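Local structure of protein MJ1225 (Methanocaldococcus jannaschii, 3KH5) at residues G117-N122 with I128-E133; N68-R71 with N77-A80; D157-T162 with V175-R180; V136-L141 with T251-A256. The protein is of unknown function but binds AMP and ADP through its CBS repeats, as a putative archaeal homologue of the gamma subunit of AMP-activated protein kinase. All blocks are in the same frame, centred on the assembly; numbering follows the deposited sequence.

Contact 1 of 4, residues G117-N122 with I128-E133. With ADP (adenosine-5'-diphosphate), chain B; ADP (adenosine-5'-diphosphate), chain D.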
# COMPACT_ATOMS: atom_id res chain seq x y z
N GLY A 117 8.28 0.82 2.92
CA GLY A 117 8.44 0.77 4.38
C GLY A 117 9.30 -0.42 4.74
O GLY A 117 9.22 -1.47 4.09
N ALA A 118 10.13 -0.27 5.77
CA ALA A 118 11.06 -1.32 6.18
C ALA A 118 11.20 -1.42 7.69
O ALA A 118 11.45 -0.40 8.35
CB ALA A 118 12.43 -1.11 5.53
N PRO A 119 11.04 -2.63 8.25
CA PRO A 119 11.32 -2.84 9.67
C PRO A 119 12.78 -2.49 9.98
O PRO A 119 13.67 -2.76 9.18
CB PRO A 119 11.09 -4.34 9.86
CG PRO A 119 10.15 -4.72 8.77
CD PRO A 119 10.58 -3.88 7.61
N ILE A 120 13.00 -1.85 11.13
CA ILE A 120 14.35 -1.61 11.61
C ILE A 120 14.63 -2.66 12.66
O ILE A 120 13.85 -2.81 13.61
CB ILE A 120 14.52 -0.18 12.17
CG1 ILE A 120 14.34 0.85 11.05
CG2 ILE A 120 15.89 -0.01 12.81
CD1 ILE A 120 13.76 2.17 11.53
N VAL A 121 15.72 -3.40 12.48
CA VAL A 121 16.04 -4.52 13.37
C VAL A 121 17.41 -4.37 14.02
O VAL A 121 18.28 -3.65 13.51
CB VAL A 121 15.96 -5.90 12.64
CG1 VAL A 121 14.59 -6.12 12.02
CG2 VAL A 121 17.07 -6.04 11.59
N ASN A 122 17.60 -5.07 15.14
CA ASN A 122 18.92 -5.12 15.74
C ASN A 122 19.73 -6.28 15.16
O ASN A 122 19.34 -6.87 14.15
CB ASN A 122 18.84 -5.17 17.28
CG ASN A 122 18.16 -6.42 17.81
OD1 ASN A 122 17.99 -7.42 17.10
ND2 ASN A 122 17.77 -6.38 19.08
N ILE A 128 12.92 -3.40 16.16
CA ILE A 128 13.24 -2.20 16.94
C ILE A 128 12.23 -1.10 16.63
O ILE A 128 11.62 -0.53 17.54
CB ILE A 128 14.70 -1.72 16.65
CG1 ILE A 128 15.73 -2.69 17.27
CG2 ILE A 128 14.93 -0.29 17.15
CD1 ILE A 128 15.43 -3.13 18.72
N SER A 129 12.05 -0.83 15.34
CA SER A 129 11.12 0.19 14.87
C SER A 129 10.72 -0.10 13.42
O SER A 129 10.81 -1.25 12.96
CB SER A 129 11.75 1.58 14.98
OG SER A 129 10.77 2.60 14.81
N LEU A 130 10.30 0.94 12.70
CA LEU A 130 9.94 0.86 11.29
C LEU A 130 10.02 2.26 10.70
O LEU A 130 9.65 3.24 11.34
CB LEU A 130 8.53 0.30 11.12
CG LEU A 130 8.02 0.13 9.68
CD1 LEU A 130 7.94 -1.35 9.31
CD2 LEU A 130 6.66 0.77 9.55
N ILE A 131 10.53 2.34 9.47
CA ILE A 131 10.59 3.60 8.72
C ILE A 131 9.89 3.43 7.38
O ILE A 131 9.99 2.38 6.74
CB ILE A 131 12.07 4.07 8.52
CG1 ILE A 131 12.14 5.47 7.90
CG2 ILE A 131 12.87 3.07 7.70
CD1 ILE A 131 12.31 6.58 8.91
N THR A 132 9.16 4.46 6.95
CA THR A 132 8.47 4.44 5.67
C THR A 132 8.92 5.66 4.88
O THR A 132 9.59 6.55 5.42
CB THR A 132 6.94 4.50 5.84
OG1 THR A 132 6.57 5.79 6.33
CG2 THR A 132 6.45 3.43 6.80
N GLU A 133 8.55 5.71 3.60
CA GLU A 133 8.87 6.84 2.73
C GLU A 133 8.30 8.17 3.25
O GLU A 133 8.97 9.20 3.18
CB GLU A 133 8.39 6.57 1.31
CG GLU A 133 9.14 5.44 0.60
CD GLU A 133 8.49 5.05 -0.71
OE1 GLU A 133 9.23 4.88 -1.71
OE2 GLU A 133 7.25 4.92 -0.75
PB ADP B . 1.81 1.94 4.97
O1B ADP B . 0.85 1.85 6.09
O2B ADP B . 1.07 2.41 3.60
O3B ADP B . 2.47 0.54 4.59
PA ADP B . 2.73 4.56 4.99
O1A ADP B . 1.30 5.01 4.94
O2A ADP B . 3.88 5.57 5.57
O3A ADP B . 3.02 2.96 5.23
O5' ADP B . 2.51 4.39 6.62
C5' ADP B . 1.49 5.07 7.43
C4' ADP B . 2.10 5.81 8.66
O4' ADP B . 2.00 5.08 9.92
C3' ADP B . 3.59 6.06 8.39
O3' ADP B . 3.93 7.42 8.68
C2' ADP B . 4.34 5.09 9.31
O2' ADP B . 5.31 5.86 10.03
C1' ADP B . 3.30 4.52 10.29
N9 ADP B . 3.15 3.01 10.32
C8 ADP B . 3.03 2.19 9.27
N7 ADP B . 2.90 0.93 9.69
C5 ADP B . 2.94 0.93 11.02
C6 ADP B . 2.87 -0.06 12.00
N6 ADP B . 2.72 -1.34 11.66
N1 ADP B . 2.94 0.29 13.30
C2 ADP B . 3.10 1.57 13.65
N3 ADP B . 3.17 2.53 12.74
C4 ADP B . 3.10 2.25 11.42
PB ADP D . 5.08 -1.03 -0.63
O1B ADP D . 5.45 -0.62 -2.02
O2B ADP D . 4.02 0.02 0.03
O3B ADP D . 6.33 -1.10 0.39
PA ADP D . 2.90 -2.52 -0.84
O1A ADP D . 2.33 -2.72 -2.19
O2A ADP D . 1.97 -3.00 0.41
O3A ADP D . 4.45 -2.48 -0.54
O5' ADP D . 3.25 -4.14 -0.88
C5' ADP D . 3.70 -4.87 -2.06
C4' ADP D . 4.38 -6.22 -1.69
O4' ADP D . 5.69 -5.92 -1.11
C3' ADP D . 3.63 -7.09 -0.66
O3' ADP D . 3.73 -8.46 -1.05
C2' ADP D . 4.38 -6.82 0.64
O2' ADP D . 4.31 -7.92 1.55
C1' ADP D . 5.81 -6.64 0.14
N9 ADP D . 6.62 -5.82 1.09
C8 ADP D . 6.33 -4.64 1.65
N7 ADP D . 7.34 -4.27 2.44
C5 ADP D . 8.27 -5.21 2.39
C6 ADP D . 9.52 -5.39 2.97
N6 ADP D . 10.02 -4.49 3.81
N1 ADP D . 10.21 -6.51 2.68
C2 ADP D . 9.74 -7.43 1.85
N3 ADP D . 8.55 -7.29 1.27
C4 ADP D . 7.81 -6.20 1.53
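Ile120 faces two residues at once, Ile128 and Ser129, in a classic beta bulge: its O accepts from Ile128 N at 2.8 Å and from Ser129 N at 3.2 Å. Past the bulge the hairpin of strands 117-121 and 127-132 runs antiparallel. Ile120 N donates to Ser129 O at 2.9 Å, standing above the carbonyl plane rather than in it. Ala118 N donates to Ile131 O at 2.8 Å and Ile131 N to Ala118 O at 3.1 Å. Pro119, whose ring nitrogen carries no hydrogen, takes a non-hydrogen-bonded place opposite Leu130. There the two side chains run alongside each other, with Pro119 CD and Leu130 CD1 4.0 Å apart, while CD2 of the leucine turns to the adenine of the chain B ADP. On the other face CD1 of Ile120 rests against Ser129 CB and Ile131 CB, and Ile131 goes on to Phe110 of helix 103-112. The strand ends hold nucleotides: Gly117 O accepts from N6 of the chain D ADP at 3.1 Å, and Thr132 OG1 donates to O2A of the chain B ADP at 2.8 Å. The hairpin thus offers a carbonyl to one ADP's adenine and a hydroxyl to another's alpha-phosphate, linking the two sites structurally.

Contact 2 of 4, residues N68-R71 with N77-A80; sequences NLIR and NFLA. With AMP (adenosine monophosphate), chain F.
Ile70 points the end of its side chain at the rim of the Phe78 ring. The methyl CD1 of the isoleucine comes in at the ring edge, in the plane of the ring, and stops 3.7 Å from Phe78 CD1, so the two meet by dispersion without any stacking over a face. Ile70 has CG1 anti to its carbonyl carbon and is then extended (chi2 164°), which carries the methyl across from one short helix to the next. Phe78 swings its CG to the side away from the backbone N (chi1 174°), and the two side chains cross at a slant. No hydrogen bond joins the segments, although the backbone of Ile70 is bonded to Arg76, just before Asn77. Asn77 takes the N-cap position of helix 78-81, its OD1 accepting a weak bond from Ala80 N at 3.3 Å. Another side of helix 68-73 serves the chain F AMP: Leu69 CD1 lies over the adenine face, 3.3 Å from N7, and Asn68 CB comes within 3.4 Å of N3. Glu88 adds a hydrogen bond to this nucleotide. The contact thus joins two short helices in succession across the connection 72-76, with Phe60 of helix 54-63 against Ile70 and Leu69, and Met212 of helix 206-213 against Phe78.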
# COMPACT_ATOMS: atom_id res chain seq x y z
N ASN A 68 -5.09 -18.92 -4.64
CA ASN A 68 -5.32 -20.36 -4.69
C ASN A 68 -5.49 -21.02 -3.32
O ASN A 68 -5.87 -22.19 -3.23
CB ASN A 68 -4.28 -21.06 -5.57
CG ASN A 68 -4.78 -21.32 -6.99
OD1 ASN A 68 -5.56 -20.54 -7.54
ND2 ASN A 68 -4.33 -22.42 -7.58
N LEU A 69 -5.23 -20.26 -2.25
CA LEU A 69 -5.60 -20.70 -0.91
C LEU A 69 -7.13 -20.77 -0.76
O LEU A 69 -7.66 -21.72 -0.20
CB LEU A 69 -4.98 -19.81 0.18
CG LEU A 69 -5.10 -20.31 1.63
CD1 LEU A 69 -4.39 -21.66 1.82
CD2 LEU A 69 -4.53 -19.28 2.62
N ILE A 70 -7.82 -19.75 -1.29
CA ILE A 70 -9.28 -19.75 -1.35
C ILE A 70 -9.78 -20.81 -2.33
O ILE A 70 -10.46 -21.76 -1.93
CB ILE A 70 -9.85 -18.35 -1.74
CG1 ILE A 70 -9.52 -17.30 -0.67
CG2 ILE A 70 -11.37 -18.41 -1.97
CD1 ILE A 70 -9.69 -15.85 -1.14
N ARG A 71 -9.42 -20.66 -3.61
CA ARG A 71 -10.04 -21.43 -4.71
C ARG A 71 -9.81 -22.95 -4.65
O ARG A 71 -10.70 -23.73 -4.98
CB ARG A 71 -9.69 -20.87 -6.11
CG ARG A 71 -10.49 -21.53 -7.27
CD ARG A 71 -10.45 -20.75 -8.60
NE ARG A 71 -11.64 -19.92 -8.82
CZ ARG A 71 -11.78 -19.02 -9.79
NH1 ARG A 71 -10.79 -18.80 -10.66
NH2 ARG A 71 -12.90 -18.33 -9.90
N ASN A 77 -14.24 -21.05 -0.37
CA ASN A 77 -14.76 -20.54 0.89
C ASN A 77 -13.82 -19.51 1.52
O ASN A 77 -12.87 -19.87 2.21
CB ASN A 77 -15.00 -21.70 1.85
CG ASN A 77 -15.92 -21.34 3.00
OD1 ASN A 77 -16.23 -20.17 3.23
ND2 ASN A 77 -16.35 -22.36 3.74
N PHE A 78 -14.11 -18.24 1.26
CA PHE A 78 -13.32 -17.12 1.76
C PHE A 78 -13.32 -17.06 3.28
O PHE A 78 -12.29 -16.80 3.90
CB PHE A 78 -13.85 -15.80 1.19
CG PHE A 78 -13.18 -14.58 1.74
CD1 PHE A 78 -11.93 -14.19 1.30
CD2 PHE A 78 -13.83 -13.79 2.70
CE1 PHE A 78 -11.31 -13.05 1.80
CE2 PHE A 78 -13.22 -12.65 3.21
CZ PHE A 78 -11.95 -12.28 2.76
N LEU A 79 -14.49 -17.29 3.87
CA LEU A 79 -14.64 -17.26 5.31
C LEU A 79 -13.84 -18.35 6.01
O LEU A 79 -13.27 -18.11 7.08
CB LEU A 79 -16.12 -17.32 5.70
CG LEU A 79 -16.76 -16.03 6.22
CD1 LEU A 79 -16.07 -14.79 5.64
CD2 LEU A 79 -18.25 -16.03 5.92
N ALA A 80 -13.79 -19.54 5.42
CA ALA A 80 -12.94 -20.60 5.96
C ALA A 80 -11.46 -20.29 5.74
O ALA A 80 -10.63 -20.50 6.63
CB ALA A 80 -13.30 -21.95 5.35
P AMP F . -2.77 -28.69 0.06
O1P AMP F . -1.43 -29.29 -0.11
O2P AMP F . -2.78 -27.47 1.13
O3P AMP F . -3.83 -29.77 0.64
O5' AMP F . -3.41 -28.16 -1.31
C5' AMP F . -4.42 -27.15 -1.27
C4' AMP F . -4.62 -26.48 -2.65
O4' AMP F . -4.63 -25.03 -2.48
C3' AMP F . -3.54 -26.76 -3.70
O3' AMP F . -4.09 -26.67 -5.02
C2' AMP F . -2.52 -25.65 -3.45
O2' AMP F . -1.86 -25.30 -4.67
C1' AMP F . -3.37 -24.48 -2.97
N9 AMP F . -2.74 -23.73 -1.85
C8 AMP F . -2.55 -24.17 -0.60
N7 AMP F . -1.96 -23.21 0.12
C5 AMP F . -1.78 -22.16 -0.67
C6 AMP F . -1.24 -20.90 -0.48
N6 AMP F . -0.75 -20.55 0.71
N1 AMP F . -1.21 -20.04 -1.51
C2 AMP F . -1.69 -20.38 -2.70
N3 AMP F . -2.22 -21.58 -2.91
C4 AMP F . -2.28 -22.48 -1.92

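Contact 3 of 4, residues D157-T162 with V175-R180; sequences DVIVAT and VRNGFR. With ADP (adenosine-5'-diphosphate), chain E; ADP (adenosine-5'-diphosphate), chain D; SO4 (sulfate ion), chain G.
In an adenine pocket of the CBS fold, Ile159 and Phe179 meet beside a bound ADP, that of chain E. CG1 of the isoleucine reaches the edge of the phenylalanine ring, in its plane, 3.7 Å from CE2, and the two side chains cross at about a right angle. The ring itself is sandwiched: adenine C5 sits 3.4 Å above its plane over the centre, and Asn177 O covers the opposite face. Phe179 is put there by a first torsion of -56°, with CG beside the backbone N. Ile159 reads the adenine with its backbone, its N donating to N1 at 2.8 Å and its O accepting from N6 at 3.0 Å, a donor-acceptor pair that matches the N1/N6 edge of adenine and probably favours that base. At the other end of the nucleotide, Arg180 N gives a nearly straight bond (177°) to O3B at 3.0 Å. The guanidinium serves other nucleotides: NH1 reaches O2B of the chain D ADP at 3.1 Å with the oxygen in its plane, and NH2 makes a salt bridge to a third ADP, with a weak, long ion pair to an AMP besides. CD1 of Ile159 also lies 3.9 Å from Asn177 OD1, while the amide nitrogen of that asparagine is bonded to Thr173 O. Gly178, with positive phi, follows the last residue of the helix and leads the chain into the pocket. Ile159 further leans on Leu182 and Thr173, and Val175 packs against helix 54-63, so the contact lies between loop 157-162, the end of helix 167-177 and strand 181-186.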
# COMPACT_ATOMS: atom_id res chain seq x y z
N ASP A 157 3.92 6.96 -18.11
CA ASP A 157 3.10 5.82 -18.54
C ASP A 157 2.30 5.30 -17.36
O ASP A 157 2.84 4.61 -16.49
CB ASP A 157 3.97 4.72 -19.16
CG ASP A 157 4.38 5.04 -20.60
OD1 ASP A 157 3.77 5.94 -21.25
OD2 ASP A 157 5.33 4.37 -21.09
N VAL A 158 1.02 5.63 -17.34
CA VAL A 158 0.15 5.31 -16.21
C VAL A 158 -0.68 4.05 -16.47
O VAL A 158 -1.32 3.92 -17.51
CB VAL A 158 -0.82 6.48 -15.87
CG1 VAL A 158 -1.41 6.30 -14.47
CG2 VAL A 158 -0.10 7.81 -15.96
N ILE A 159 -0.63 3.14 -15.50
CA ILE A 159 -1.52 1.99 -15.46
C ILE A 159 -2.79 2.40 -14.71
O ILE A 159 -2.74 3.02 -13.65
CB ILE A 159 -0.86 0.78 -14.78
CG1 ILE A 159 0.44 0.39 -15.51
CG2 ILE A 159 -1.83 -0.39 -14.66
CD1 ILE A 159 0.24 -0.39 -16.84
N VAL A 160 -3.93 2.01 -15.28
CA VAL A 160 -5.18 2.67 -15.02
C VAL A 160 -6.31 1.63 -14.88
O VAL A 160 -6.19 0.52 -15.39
CB VAL A 160 -5.39 3.70 -16.19
CG1 VAL A 160 -6.87 3.74 -16.76
CG2 VAL A 160 -4.90 5.09 -15.80
N ALA A 161 -7.37 1.98 -14.15
CA ALA A 161 -8.58 1.15 -14.10
C ALA A 161 -9.71 1.92 -14.78
O ALA A 161 -9.55 3.10 -15.10
CB ALA A 161 -8.94 0.82 -12.66
N THR A 162 -10.85 1.27 -15.03
CA THR A 162 -12.03 1.98 -15.54
C THR A 162 -13.24 1.78 -14.62
O THR A 162 -13.26 0.83 -13.83
CB THR A 162 -12.38 1.61 -17.01
OG1 THR A 162 -12.79 0.24 -17.09
CG2 THR A 162 -11.21 1.87 -17.96
N VAL A 175 -1.78 -6.15 -8.40
CA VAL A 175 -0.79 -7.12 -7.92
C VAL A 175 0.30 -7.43 -8.95
O VAL A 175 1.48 -7.47 -8.61
CB VAL A 175 -1.47 -8.41 -7.39
CG1 VAL A 175 -0.45 -9.52 -7.14
CG2 VAL A 175 -2.24 -8.11 -6.11
N ARG A 176 -0.10 -7.61 -10.21
CA ARG A 176 0.86 -7.86 -11.30
C ARG A 176 1.83 -6.69 -11.51
O ARG A 176 3.01 -6.90 -11.78
CB ARG A 176 0.15 -8.16 -12.62
CG ARG A 176 -0.68 -9.45 -12.65
CD ARG A 176 0.18 -10.72 -12.58
NE ARG A 176 1.43 -10.64 -13.35
CZ ARG A 176 2.48 -11.42 -13.13
NH1 ARG A 176 2.44 -12.34 -12.17
NH2 ARG A 176 3.58 -11.28 -13.86
N ASN A 177 1.32 -5.47 -11.38
CA ASN A 177 2.13 -4.28 -11.63
C ASN A 177 2.84 -3.76 -10.38
O ASN A 177 3.73 -2.90 -10.47
CB ASN A 177 1.26 -3.19 -12.23
CG ASN A 177 0.87 -3.47 -13.66
OD1 ASN A 177 1.64 -3.22 -14.59
ND2 ASN A 177 -0.34 -3.99 -13.86
N GLY A 178 2.42 -4.25 -9.21
CA GLY A 178 2.92 -3.76 -7.92
C GLY A 178 2.51 -2.34 -7.58
O GLY A 178 3.28 -1.61 -6.94
N PHE A 179 1.32 -1.93 -8.00
CA PHE A 179 0.79 -0.59 -7.71
C PHE A 179 -0.44 -0.64 -6.81
O PHE A 179 -1.46 -1.23 -7.17
CB PHE A 179 0.39 0.16 -9.00
CG PHE A 179 1.49 0.28 -10.01
CD1 PHE A 179 2.80 0.54 -9.62
CD2 PHE A 179 1.21 0.17 -11.37
CE1 PHE A 179 3.82 0.66 -10.57
CE2 PHE A 179 2.22 0.29 -12.32
CZ PHE A 179 3.53 0.54 -11.92
N ARG A 180 -0.33 -0.01 -5.64
CA ARG A 180 -1.45 0.09 -4.69
C ARG A 180 -2.55 1.03 -5.16
O ARG A 180 -3.71 0.87 -4.76
CB ARG A 180 -0.96 0.57 -3.32
CG ARG A 180 -0.08 -0.42 -2.58
CD ARG A 180 0.68 0.27 -1.45
NE ARG A 180 -0.19 1.02 -0.54
CZ ARG A 180 0.24 1.66 0.55
NH1 ARG A 180 1.52 1.64 0.88
NH2 ARG A 180 -0.63 2.32 1.31
PB ADP E . 2.05 2.96 -5.24
O1B ADP E . 1.88 3.76 -4.00
O2B ADP E . 0.75 3.08 -6.25
O3B ADP E . 2.26 1.38 -4.99
PA ADP E . 4.87 3.33 -5.74
O1A ADP E . 5.45 4.38 -4.87
O2A ADP E . 5.08 1.83 -5.20
O3A ADP E . 3.29 3.53 -6.07
O5' ADP E . 5.40 3.45 -7.23
C5' ADP E . 6.75 3.15 -7.64
C4' ADP E . 6.93 3.79 -9.04
O4' ADP E . 5.83 3.33 -9.89
C3' ADP E . 6.85 5.33 -9.00
O3' ADP E . 7.74 5.88 -9.98
C2' ADP E . 5.39 5.63 -9.37
O2' ADP E . 5.26 6.90 -10.02
C1' ADP E . 5.04 4.48 -10.32
N9 ADP E . 3.57 4.18 -10.28
C8 ADP E . 2.78 4.12 -9.20
N7 ADP E . 1.53 3.85 -9.56
C5 ADP E . 1.50 3.74 -10.88
C6 ADP E . 0.49 3.47 -11.80
N6 ADP E . -0.76 3.26 -11.41
N1 ADP E . 0.82 3.43 -13.11
C2 ADP E . 2.06 3.64 -13.51
N3 ADP E . 3.04 3.90 -12.65
C4 ADP E . 2.79 3.95 -11.34
PB ADP D . 5.08 -1.03 -0.63
O1B ADP D . 5.45 -0.62 -2.02
O2B ADP D . 4.02 0.02 0.03
O3B ADP D . 6.33 -1.10 0.39
PA ADP D . 2.90 -2.52 -0.84
O1A ADP D . 2.33 -2.72 -2.19
O2A ADP D . 1.97 -3.00 0.41
O3A ADP D . 4.45 -2.48 -0.54
O5' ADP D . 3.25 -4.14 -0.88
C5' ADP D . 3.70 -4.87 -2.06
C4' ADP D . 4.38 -6.22 -1.69
O4' ADP D . 5.69 -5.92 -1.11
C3' ADP D . 3.63 -7.09 -0.66
O3' ADP D . 3.73 -8.46 -1.05
C2' ADP D . 4.38 -6.82 0.64
O2' ADP D . 4.31 -7.92 1.55
C1' ADP D . 5.81 -6.64 0.14
N9 ADP D . 6.62 -5.82 1.09
C8 ADP D . 6.33 -4.64 1.65
N7 ADP D . 7.34 -4.27 2.44
C5 ADP D . 8.27 -5.21 2.39
C6 ADP D . 9.52 -5.39 2.97
N6 ADP D . 10.02 -4.49 3.81
N1 ADP D . 10.21 -6.51 2.68
C2 ADP D . 9.74 -7.43 1.85
N3 ADP D . 8.55 -7.29 1.27
C4 ADP D . 7.81 -6.20 1.53
S SO4 G . -16.32 1.45 -18.39
O1 SO4 G . -15.09 0.96 -19.00
O2 SO4 G . -17.44 0.62 -18.81
O3 SO4 G . -16.20 1.38 -16.94
O4 SO4 G . -16.55 2.84 -18.78

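Contact 4 of 4, residues V136-L141 with T251-A256. With AMP (adenosine monophosphate), chain C.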
# COMPACT_ATOMS: atom_id res chain seq x y z
N VAL A 136 10.36 9.77 6.01
CA VAL A 136 11.54 10.43 5.45
C VAL A 136 11.20 11.76 4.78
O VAL A 136 11.87 12.77 5.01
CB VAL A 136 12.30 9.51 4.46
CG1 VAL A 136 13.51 10.22 3.86
CG2 VAL A 136 12.75 8.23 5.16
N ILE A 137 10.15 11.77 3.96
CA ILE A 137 9.71 13.00 3.31
C ILE A 137 9.34 14.05 4.35
O ILE A 137 9.67 15.23 4.20
CB ILE A 137 8.53 12.74 2.35
CG1 ILE A 137 8.97 11.87 1.17
CG2 ILE A 137 7.95 14.07 1.84
CD1 ILE A 137 7.84 11.40 0.27
N ARG A 138 8.64 13.61 5.40
CA ARG A 138 8.26 14.48 6.52
C ARG A 138 9.49 15.07 7.19
O ARG A 138 9.51 16.26 7.51
CB ARG A 138 7.40 13.71 7.54
CG ARG A 138 6.76 14.57 8.62
CD ARG A 138 5.83 13.77 9.54
NE ARG A 138 4.54 13.48 8.91
CZ ARG A 138 4.14 12.27 8.54
NH1 ARG A 138 4.91 11.20 8.73
NH2 ARG A 138 2.95 12.12 7.97
N ALA A 139 10.52 14.25 7.38
CA ALA A 139 11.76 14.70 8.00
C ALA A 139 12.55 15.67 7.13
O ALA A 139 13.22 16.56 7.65
CB ALA A 139 12.63 13.51 8.39
N LEU A 140 12.45 15.52 5.81
CA LEU A 140 13.28 16.28 4.87
C LEU A 140 12.54 17.36 4.08
O LEU A 140 13.12 18.00 3.20
CB LEU A 140 14.00 15.34 3.90
CG LEU A 140 14.90 14.24 4.49
CD1 LEU A 140 15.44 13.35 3.38
CD2 LEU A 140 16.05 14.83 5.30
N LEU A 141 11.26 17.54 4.40
CA LEU A 141 10.37 18.42 3.64
C LEU A 141 10.91 19.84 3.49
O LEU A 141 10.88 20.40 2.39
CB LEU A 141 8.98 18.44 4.30
CG LEU A 141 7.82 19.22 3.68
CD1 LEU A 141 7.36 18.60 2.37
CD2 LEU A 141 6.66 19.29 4.67
N THR A 251 0.91 15.47 4.96
CA THR A 251 -0.09 15.99 5.89
C THR A 251 -1.45 15.31 5.72
O THR A 251 -2.38 15.55 6.50
CB THR A 251 -0.29 17.51 5.76
OG1 THR A 251 -0.73 17.83 4.43
CG2 THR A 251 1.01 18.25 6.07
N ASN A 252 -1.56 14.46 4.70
CA ASN A 252 -2.81 13.76 4.42
C ASN A 252 -2.70 12.23 4.41
O ASN A 252 -3.69 11.54 4.14
CB ASN A 252 -3.40 14.25 3.10
CG ASN A 252 -4.01 15.63 3.23
OD1 ASN A 252 -5.07 15.79 3.83
ND2 ASN A 252 -3.35 16.63 2.65
N ASP A 253 -1.51 11.71 4.69
CA ASP A 253 -1.25 10.28 4.57
C ASP A 253 -1.76 9.75 3.23
O ASP A 253 -2.49 8.76 3.19
CB ASP A 253 -1.94 9.50 5.70
CG ASP A 253 -1.28 9.68 7.06
OD1 ASP A 253 -0.03 9.74 7.13
OD2 ASP A 253 -2.02 9.74 8.06
N ILE A 254 -1.40 10.44 2.14
CA ILE A 254 -1.75 10.00 0.80
C ILE A 254 -0.40 9.74 0.13
O ILE A 254 0.57 10.44 0.41
CB ILE A 254 -2.56 11.11 0.06
CG1 ILE A 254 -4.00 11.15 0.58
CG2 ILE A 254 -2.56 10.90 -1.47
CD1 ILE A 254 -4.73 12.46 0.29
N GLY A 255 -0.32 8.72 -0.71
CA GLY A 255 0.96 8.36 -1.32
C GLY A 255 1.07 8.67 -2.79
O GLY A 255 2.17 8.62 -3.34
N ALA A 256 -0.05 8.99 -3.43
CA ALA A 256 -0.08 9.17 -4.88
C ALA A 256 -1.11 10.21 -5.34
O ALA A 256 -2.27 10.18 -4.91
CB ALA A 256 -0.35 7.83 -5.57
P AMP C . -4.09 4.68 0.62
O1P AMP C . -3.66 4.44 2.02
O2P AMP C . -3.99 3.33 -0.26
O3P AMP C . -3.15 5.75 -0.15
O5' AMP C . -5.61 5.19 0.48
C5' AMP C . -6.45 5.52 1.62
C4' AMP C . -7.71 6.24 1.14
O4' AMP C . -7.24 7.45 0.48
C3' AMP C . -8.36 5.35 0.06
O3' AMP C . -9.80 5.39 0.17
C2' AMP C . -7.93 6.02 -1.25
O2' AMP C . -8.94 5.85 -2.25
C1' AMP C . -7.79 7.49 -0.84
N9 AMP C . -6.86 8.24 -1.72
C8 AMP C . -5.61 7.89 -2.06
N7 AMP C . -5.08 8.81 -2.86
C5 AMP C . -6.00 9.76 -3.03
C6 AMP C . -6.02 10.94 -3.75
N6 AMP C . -4.96 11.32 -4.46
N1 AMP C . -7.13 11.70 -3.72
C2 AMP C . -8.20 11.33 -3.02
N3 AMP C . -8.21 10.20 -2.32
C4 AMP C . -7.13 9.40 -2.31
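Arg138 NH2 has two partners: Asp253 OD1, in a long salt bridge of 3.9 Å, and Val250 O in the last turn of helix 242-252, to which it donates a hydrogen bond. The aspartate oxygen lies at the edge of the guanidinium, in its plane, but the carboxylate is turned 78° against that plane, so the pair is no bidentate bridge. The arginine runs straight out from its helix before bending at chi3 (-77°), and the bend turns the guanidinium toward the end of helix 242-252. Asp253 leaves helical geometry with positive phi there, and its OD1 has a weak second partner in Arg134. The bridge spans two CBS repeats, helix 133-140 lying in the second and helix 242-252 in the fourth, while Ile137, one residue before Arg138, packs on Ala246 and Val250 of the latter helix. Arg138 also touches a bound ADP, and its NH1 has a weak, long ion pair with Asp135. Arg138 and Asp253 are both exposed, which probably leaves the long bridge of modest strength. On the far side the segment 251-256 leads into another nucleotide site. Ala256 O accepts from N6 of the chain C AMP at 3.0 Å, with an angle of 158° at the hydrogen, and Ile254 CG2 comes 3.6 Å from N7 of the same adenine.

Overall arrangement
Contacts 1 and 2 are buried, yet they differ in chemistry: the first is a backbone-bonded hairpin, the second an apolar touch between two short helices. Contacts 3 and 4 lie at the surface and depend more on single side chains, an isoleucine beside an aromatic ring in one, an ion pair in the other. Contacts 1 and 3 sit on opposite sides of the chain centre, about 26 Å apart between centres, but both reach the chain D ADP. Contacts 1 and 4 touch, since strand 127-132 leads into helix 133-140 and Ile131 packs on Val136. Contact 2 is remote, with its own AMP; its nearest atoms are about 11 Å from contact 3.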